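Side-chain contact in disulfide bond forming protein (DsbF) (Mycobacterium tuberculosis, PDB 3IOS), which probably catalyses the oxidation of reduced, unfolded secreted proteins to form disulfide bonds, through a thioredoxin-fold domain: residues Glu87-Asn90 / Val94-Phe97. Residues are numbered along the deposited sequence; the frame is centred on the assembly and turned at random.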
ATOM      1  N   GLU A  87       7.023  14.182  -4.360  1.00 19.33           N
ATOM      2  CA  GLU A  87       8.247  14.516  -3.639  1.00 22.04           C
ATOM      3  C   GLU A  87       8.672  13.339  -2.770  1.00 18.84           C
ATOM      4  O   GLU A  87       9.850  13.002  -2.695  1.00 18.34           O
ATOM      5  CB  GLU A  87       8.029  15.748  -2.756  1.00 25.40           C
ATOM      6  CG  GLU A  87       7.884  17.052  -3.512  1.00 32.25           C
ATOM      7  CD  GLU A  87       7.545  18.213  -2.595  1.00 36.36           C
ATOM      8  OE1 GLU A  87       8.226  18.371  -1.558  1.00 39.60           O
ATOM      9  OE2 GLU A  87       6.601  18.970  -2.915  1.00 39.27           O
ATOM     10  N   PHE A  88       7.693  12.722  -2.118  1.00 17.44           N
ATOM     11  CA  PHE A  88       7.929  11.575  -1.251  1.00 17.39           C
ATOM     12  C   PHE A  88       8.489  10.395  -2.055  1.00 17.44           C
ATOM     13  O   PHE A  88       9.503   9.802  -1.680  1.00 17.64           O
ATOM     14  CB  PHE A  88       6.613  11.184  -0.569  1.00 16.15           C
ATOM     15  CG  PHE A  88       6.725  10.011   0.373  1.00 16.55           C
ATOM     16  CD1 PHE A  88       6.877  10.212   1.742  1.00 15.85           C
ATOM     17  CD2 PHE A  88       6.621   8.708  -0.106  1.00 15.33           C
ATOM     18  CE1 PHE A  88       6.918   9.126   2.623  1.00 14.58           C
ATOM     19  CE2 PHE A  88       6.662   7.617   0.763  1.00 15.53           C
ATOM     20  CZ  PHE A  88       6.808   7.828   2.132  1.00 17.21           C
ATOM     21  N   VAL A  89       7.835  10.055  -3.164  1.00 17.66           N
ATOM     22  CA  VAL A  89       8.301   8.941  -3.979  1.00 18.59           C
ATOM     23  C   VAL A  89       9.673   9.225  -4.593  1.00 19.81           C
ATOM     24  O   VAL A  89      10.450   8.303  -4.820  1.00 20.65           O
ATOM     25  CB  VAL A  89       7.284   8.584  -5.097  1.00 20.69           C
ATOM     26  CG1 VAL A  89       5.955   8.174  -4.476  1.00 20.75           C
ATOM     27  CG2 VAL A  89       7.087   9.758  -6.028  1.00 23.67           C
ATOM     28  N   ASN A  90       9.976  10.496  -4.850  1.00 21.56           N
ATOM     29  CA  ASN A  90      11.276  10.859  -5.413  1.00 24.56           C
ATOM     30  C   ASN A  90      12.377  10.715  -4.370  1.00 26.76           C
ATOM     31  O   ASN A  90      13.487  10.275  -4.673  1.00 26.49           O
ATOM     32  CB  ASN A  90      11.286  12.310  -5.920  1.00 25.33           C
ATOM     33  CG  ASN A  90      10.563  12.487  -7.245  1.00 27.43           C
ATOM     34  OD1 ASN A  90      10.502  11.583  -8.048  1.00 26.96           O
ATOM     35  ND2 ASN A  90      10.030  13.675  -7.476  1.00 27.57           N
ATOM     36  N   VAL A  94      10.655   3.851  -3.362  1.00 24.83           N
ATOM     37  CA  VAL A  94       9.380   3.165  -3.468  1.00 22.71           C
ATOM     38  C   VAL A  94       8.731   3.386  -4.831  1.00 24.53           C
ATOM     39  O   VAL A  94       7.517   3.253  -4.977  1.00 23.69           O
ATOM     40  CB  VAL A  94       8.401   3.644  -2.371  1.00 21.74           C
ATOM     41  CG1 VAL A  94       8.966   3.335  -0.989  1.00 21.88           C
ATOM     42  CG2 VAL A  94       8.154   5.135  -2.519  1.00 20.11           C
ATOM     43  N   LYS A  95       9.539   3.730  -5.828  1.00 26.99           N
ATOM     44  CA  LYS A  95       9.020   3.959  -7.173  1.00 30.28           C
ATOM     45  C   LYS A  95       8.863   2.664  -7.961  1.00 30.18           C
ATOM     46  O   LYS A  95       8.253   2.654  -9.028  1.00 33.54           O
ATOM     47  CB  LYS A  95       9.945   4.916  -7.929  1.00 31.63           C
ATOM     48  CG  LYS A  95       9.462   6.338  -7.914  1.00 33.90           C
ATOM     49  CD  LYS A  95      10.568   7.333  -8.293  1.00 35.92           C
ATOM     50  CE  LYS A  95      10.070   8.766  -8.271  1.00 36.12           C
ATOM     51  NZ  LYS A  95      11.168   9.701  -8.591  1.00 37.65           N
ATOM     52  N   THR A  96       9.399   1.577  -7.414  1.00 29.97           N
ATOM     53  CA  THR A  96       9.354   0.260  -8.042  1.00 29.51           C
ATOM     54  C   THR A  96       7.986  -0.431  -7.970  1.00 28.21           C
ATOM     55  O   THR A  96       7.728  -1.384  -8.710  1.00 27.82           O
ATOM     56  CB  THR A  96      10.416  -0.674  -7.417  1.00 31.64           C
ATOM     57  OG1 THR A  96      11.705  -0.057  -7.520  1.00 36.90           O
ATOM     58  CG2 THR A  96      10.454  -2.012  -8.136  1.00 34.28           C
ATOM     59  N   PHE A  97       7.111   0.021  -7.078  1.00 22.23           N
ATOM     60  CA  PHE A  97       5.789  -0.587  -6.998  1.00 20.17           C
ATOM     61  C   PHE A  97       4.693   0.461  -7.135  1.00 18.11           C
ATOM     62  O   PHE A  97       4.934   1.660  -6.968  1.00 18.69           O
ATOM     63  CB  PHE A  97       5.635  -1.417  -5.707  1.00 19.45           C
ATOM     64  CG  PHE A  97       5.804  -0.636  -4.431  1.00 18.01           C
ATOM     65  CD1 PHE A  97       4.706  -0.045  -3.809  1.00 16.42           C
ATOM     66  CD2 PHE A  97       7.052  -0.534  -3.824  1.00 17.19           C
ATOM     67  CE1 PHE A  97       4.850   0.628  -2.603  1.00 18.22           C
ATOM     68  CE2 PHE A  97       7.206   0.140  -2.616  1.00 19.61           C
ATOM     69  CZ  PHE A  97       6.103   0.723  -2.001  1.00 19.29           C
TER
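Val94 turns its CG2 methyl into the angle between Val89 and Phe88, on the side where helix 82-91 meets the core. That methyl lies 4.1 Å from Val89 CA. It approaches the Phe88 ring obliquely, 4.4 Å from Phe88 CE2. A chi1 of -61° at Val94 sets CG2 between its own backbone N and carbonyl carbon, aimed at the helix. With the Val89 and Val94 CA atoms 5.9 Å apart, short side chains branched at CB suit the narrow gap. At Phe88 a large, flat apolar ring suits a buried place that spans more distance: with CG anti to the backbone N (chi1 -179°), it stacks on Trp47 and touches Gln55 and Ala58 of helix 52-67. Trp45 also packs against Phe88 and Val94, so this half of the contact is buried and apolar.

The outer half is looser. Lys95 reaches back across the C-terminal part of the helix, extended beyond CG, and crosses Val89 at about a right angle, its CE 3.9 Å from Val89 CG2. A long, flexible chain suits this solvent-facing edge, its methylenes lying against Val89 and its charged end at the surface. That end is modelled implausibly close to the Asn90 amide, so its exact placement is doubtful.

The loop thus folds back on its helix before entering strand 98-101, within the beta-alpha-beta crossover from strand 72-77 to its parallel neighbour in a thioredoxin fold, with Phe88 touching the Cys51-Cys54 CxxC region.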